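Local coordinates for protein endoribonuclease ToxN (Pectobacterium atrosepticum, PDB 2XDB) that cleaves RNA at AAA(U/G) sequences as the toxin of a type III toxin-antitoxin system and is held in a triangular complex by its antitoxin RNA, ToxI, at residues 39-47 against 128-136. Residues are numbered along the deposited sequence; the frame is centred on the assembly and turned at random.
Sequences VLEIQGHKY and IASKSDTLR. With SO4 (sulfate ion), chain E; nucleotides of chain B.
R136 lies across the end of the 39-47 hairpin, showing how a long cationic side chain can pack through its carbons and one face of its guanidinium while its charge is answered by another residue. I42 CG2 sits over that face, 3.5 Å above the plane and offset toward its rim, and I42 CD1 reaches R136 NH1 at 3.7 Å. The aliphatic stem packs as well: L40 CD1 meets R136 CD at 3.6 Å, the two side chains crossing at about a right angle. With CG anti to the backbone N (chi1 173°) and the chain extended as far as NE, R136 spans from the helix to the type I' turn, where its NH2 lies at the edge of the H45 ring; H45 ND1 is hydrogen-bonded to Y157 OH.

Nearer the start of 128-136, V39 CG2 touches I128 CG2, and A129 CA makes a CA-H...O contact with V39 O at 3.3 Å. S132 turns OG back to I128 O (3.0 Å), a carbonyl that also accepts from S132 N on the opposite face, while S132 CB packs on L40 CB.

E154 takes a salt bridge from R136 NE and a hydrogen bond from Y47 OH. The CB of T134 points away from the hairpin, and its side chain lies against the phosphate of U21 of chain B. The helix thus joins hairpin to RNA, its hairpin side held by apolar packing and a guanidinium whose tilt E154 probably fixes.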
loop_
_atom_site.group_PDB
_atom_site.type_symbol
_atom_site.label_atom_id
_atom_site.label_comp_id
_atom_site.label_asym_id
_atom_site.label_seq_id
_atom_site.Cartn_x
_atom_site.Cartn_y
_atom_site.Cartn_z
ATOM N N VAL A 39 2.271 -5.330 -5.327
ATOM C CA VAL A 39 1.209 -4.744 -6.033
ATOM C C VAL A 39 1.758 -4.520 -7.441
ATOM O O VAL A 39 1.015 -4.544 -8.420
ATOM C CB VAL A 39 0.901 -3.470 -5.252
ATOM C CG1 VAL A 39 1.545 -2.233 -5.885
ATOM C CG2 VAL A 39 -0.578 -3.341 -4.991
ATOM N N LEU A 40 3.080 -4.358 -7.529
ATOM C CA LEU A 40 3.798 -4.205 -8.795
ATOM C C LEU A 40 5.217 -4.717 -8.648
ATOM O O LEU A 40 5.910 -4.404 -7.674
ATOM C CB LEU A 40 3.893 -2.732 -9.195
ATOM C CG LEU A 40 3.904 -2.338 -10.669
ATOM C CD1 LEU A 40 4.595 -1.006 -10.856
ATOM C CD2 LEU A 40 4.594 -3.378 -11.470
ATOM N N GLU A 41 5.659 -5.490 -9.629
ATOM C CA GLU A 41 7.043 -5.897 -9.694
ATOM C C GLU A 41 7.555 -5.616 -11.093
ATOM O O GLU A 41 7.113 -6.234 -12.049
ATOM C CB GLU A 41 7.182 -7.372 -9.369
ATOM C CG GLU A 41 8.620 -7.843 -9.374
ATOM C CD GLU A 41 8.793 -9.197 -8.715
ATOM O OE1 GLU A 41 7.767 -9.801 -8.307
ATOM O OE2 GLU A 41 9.957 -9.651 -8.607
ATOM N N ILE A 42 8.475 -4.667 -11.218
ATOM C CA ILE A 42 8.922 -4.219 -12.533
ATOM C C ILE A 42 10.312 -3.614 -12.451
ATOM O O ILE A 42 10.672 -2.980 -11.444
ATOM C CB ILE A 42 7.950 -3.180 -13.143
ATOM C CG1 ILE A 42 8.357 -2.833 -14.569
ATOM C CG2 ILE A 42 7.899 -1.906 -12.296
ATOM C CD1 ILE A 42 7.258 -2.127 -15.342
ATOM N N GLN A 43 11.092 -3.824 -13.508
ATOM C CA GLN A 43 12.465 -3.346 -13.550
ATOM C C GLN A 43 13.262 -3.790 -12.329
ATOM O O GLN A 43 14.136 -3.072 -11.850
ATOM C CB GLN A 43 12.484 -1.822 -13.642
ATOM C CG GLN A 43 12.036 -1.289 -14.975
ATOM C CD GLN A 43 12.986 -1.665 -16.104
ATOM O OE1 GLN A 43 12.820 -1.227 -17.239
ATOM N NE2 GLN A 43 13.992 -2.473 -15.793
ATOM N N GLY A 44 12.951 -4.973 -11.816
ATOM C CA GLY A 44 13.597 -5.440 -10.608
ATOM C C GLY A 44 13.198 -4.714 -9.331
ATOM O O GLY A 44 13.931 -4.767 -8.346
ATOM N N HIS A 45 12.047 -4.044 -9.320
ATOM C CA HIS A 45 11.543 -3.466 -8.076
ATOM C C HIS A 45 10.277 -4.153 -7.589
ATOM O O HIS A 45 9.457 -4.600 -8.390
ATOM C CB HIS A 45 11.283 -1.972 -8.230
ATOM C CG HIS A 45 12.385 -1.246 -8.927
ATOM N ND1 HIS A 45 13.677 -1.226 -8.453
ATOM C CD2 HIS A 45 12.389 -0.517 -10.067
ATOM C CE1 HIS A 45 14.428 -0.512 -9.271
ATOM N NE2 HIS A 45 13.670 -0.068 -10.258
ATOM N N LYS A 46 10.124 -4.221 -6.270
ATOM C CA LYS A 46 8.900 -4.726 -5.654
ATOM C C LYS A 46 8.213 -3.622 -4.873
ATOM O O LYS A 46 8.791 -3.062 -3.936
ATOM C CB LYS A 46 9.214 -5.907 -4.738
ATOM C CG LYS A 46 9.861 -7.033 -5.502
ATOM C CD LYS A 46 10.216 -8.227 -4.660
ATOM C CE LYS A 46 10.732 -9.311 -5.592
ATOM N NZ LYS A 46 11.179 -10.534 -4.892
ATOM N N TYR A 47 6.983 -3.307 -5.267
ATOM C CA TYR A 47 6.220 -2.265 -4.605
ATOM C C TYR A 47 5.207 -2.811 -3.614
ATOM O O TYR A 47 4.526 -3.798 -3.889
ATOM C CB TYR A 47 5.494 -1.416 -5.648
ATOM C CG TYR A 47 6.357 -0.323 -6.226
ATOM C CD1 TYR A 47 6.362 0.949 -5.668
ATOM C CD2 TYR A 47 7.181 -0.567 -7.311
ATOM C CE1 TYR A 47 7.157 1.946 -6.177
ATOM C CE2 TYR A 47 7.974 0.426 -7.829
ATOM C CZ TYR A 47 7.963 1.677 -7.254
ATOM O OH TYR A 47 8.760 2.668 -7.772
ATOM N N ILE A 128 -5.845 -4.659 -9.283
ATOM C CA ILE A 128 -4.932 -3.897 -8.452
ATOM C C ILE A 128 -3.553 -3.752 -9.082
ATOM O O ILE A 128 -2.995 -2.661 -9.111
ATOM C CB ILE A 128 -4.797 -4.503 -7.062
ATOM C CG1 ILE A 128 -6.123 -4.369 -6.307
ATOM C CG2 ILE A 128 -3.672 -3.803 -6.311
ATOM C CD1 ILE A 128 -6.220 -5.252 -5.056
ATOM N N ALA A 129 -3.010 -4.849 -9.599
ATOM C CA ALA A 129 -1.698 -4.806 -10.231
ATOM C C ALA A 129 -1.723 -3.954 -11.495
ATOM O O ALA A 129 -0.764 -3.269 -11.822
ATOM C CB ALA A 129 -1.205 -6.218 -10.540
ATOM N N SER A 130 -2.836 -3.998 -12.209
ATOM C CA SER A 130 -2.931 -3.268 -13.456
ATOM C C SER A 130 -3.017 -1.772 -13.197
ATOM O O SER A 130 -2.424 -0.977 -13.915
ATOM C CB SER A 130 -4.129 -3.746 -14.254
ATOM O OG SER A 130 -4.426 -2.804 -15.267
ATOM N N LYS A 131 -3.750 -1.383 -12.162
ATOM C CA LYS A 131 -3.790 0.023 -11.784
ATOM C C LYS A 131 -2.415 0.503 -11.343
ATOM O O LYS A 131 -2.030 1.622 -11.648
ATOM C CB LYS A 131 -4.805 0.263 -10.679
ATOM C CG LYS A 131 -6.238 0.220 -11.143
ATOM C CD LYS A 131 -7.175 0.189 -9.961
ATOM C CE LYS A 131 -8.614 0.180 -10.411
ATOM N NZ LYS A 131 -9.016 1.554 -10.756
ATOM N N SER A 132 -1.673 -0.345 -10.633
ATOM C CA SER A 132 -0.359 0.052 -10.139
ATOM C C SER A 132 0.575 0.329 -11.304
ATOM O O SER A 132 1.280 1.331 -11.323
ATOM C CB SER A 132 0.233 -1.021 -9.231
ATOM O OG SER A 132 -0.579 -1.205 -8.085
ATOM N N ASP A 133 0.559 -0.565 -12.284
ATOM C CA ASP A 133 1.422 -0.453 -13.441
ATOM C C ASP A 133 1.114 0.827 -14.208
ATOM O O ASP A 133 2.025 1.549 -14.616
ATOM C CB ASP A 133 1.254 -1.673 -14.350
ATOM C CG ASP A 133 2.227 -1.672 -15.533
ATOM O OD1 ASP A 133 3.412 -1.330 -15.338
ATOM O OD2 ASP A 133 1.810 -2.024 -16.660
ATOM N N THR A 134 -0.167 1.118 -14.402
ATOM C CA THR A 134 -0.525 2.271 -15.212
ATOM C C THR A 134 -0.231 3.541 -14.432
ATOM O O THR A 134 0.130 4.565 -15.002
ATOM C CB THR A 134 -2.000 2.245 -15.647
ATOM O OG1 THR A 134 -2.283 1.012 -16.316
ATOM C CG2 THR A 134 -2.296 3.390 -16.597
ATOM N N LEU A 135 -0.369 3.460 -13.116
ATOM C CA LEU A 135 -0.108 4.607 -12.262
ATOM C C LEU A 135 1.337 5.036 -12.415
ATOM O O LEU A 135 1.633 6.209 -12.668
ATOM C CB LEU A 135 -0.419 4.276 -10.809
ATOM C CG LEU A 135 -0.047 5.340 -9.792
ATOM C CD1 LEU A 135 -0.826 6.607 -10.067
ATOM C CD2 LEU A 135 -0.316 4.831 -8.385
ATOM N N ARG A 136 2.241 4.076 -12.288
ATOM C CA ARG A 136 3.665 4.376 -12.358
ATOM C C ARG A 136 4.038 4.854 -13.760
ATOM O O ARG A 136 4.823 5.782 -13.908
ATOM C CB ARG A 136 4.479 3.151 -11.944
ATOM C CG ARG A 136 5.970 3.243 -12.128
ATOM C CD ARG A 136 6.614 1.904 -11.721
ATOM N NE ARG A 136 8.062 1.939 -11.823
ATOM C CZ ARG A 136 8.742 1.627 -12.919
ATOM N NH1 ARG A 136 8.102 1.231 -14.007
ATOM N NH2 ARG A 136 10.068 1.711 -12.926
HETATM S S SO4 E . 10.015 -6.827 -15.682
HETATM O O1 SO4 E . 10.715 -7.648 -16.669
HETATM O O2 SO4 E . 8.610 -6.703 -16.062
HETATM O O3 SO4 E . 10.113 -7.464 -14.369
HETATM O O4 SO4 E . 10.619 -5.498 -15.640
ATOM P P U B 21 -0.150 2.216 -20.192
ATOM O OP1 U B 21 -1.081 1.525 -19.256
ATOM O OP2 U B 21 0.806 3.215 -19.652
ATOM O "O5'" U B 21 0.635 1.124 -21.043
ATOM C "C5'" U B 21 1.555 1.508 -22.058
ATOM C "C4'" U B 21 1.511 0.601 -23.269
ATOM O "O4'" U B 21 1.747 -0.784 -22.884
ATOM C "C3'" U B 21 0.213 0.603 -24.077
ATOM O "O3'" U B 21 0.532 0.464 -25.463
ATOM C "C2'" U B 21 -0.466 -0.680 -23.604
ATOM O "O2'" U B 21 -1.420 -1.200 -24.502
ATOM C "C1'" U B 21 0.744 -1.600 -23.464
ATOM N N1 U B 21 0.607 -2.887 -22.718
ATOM C C2 U B 21 -0.483 -3.164 -21.900
ATOM O O2 U B 21 -1.420 -2.405 -21.716
ATOM N N3 U B 21 -0.442 -4.397 -21.285
ATOM C C4 U B 21 0.540 -5.366 -21.384
ATOM O O4 U B 21 0.428 -6.427 -20.763
ATOM C C5 U B 21 1.627 -5.010 -22.241
ATOM C C6 U B 21 1.617 -3.820 -22.854
#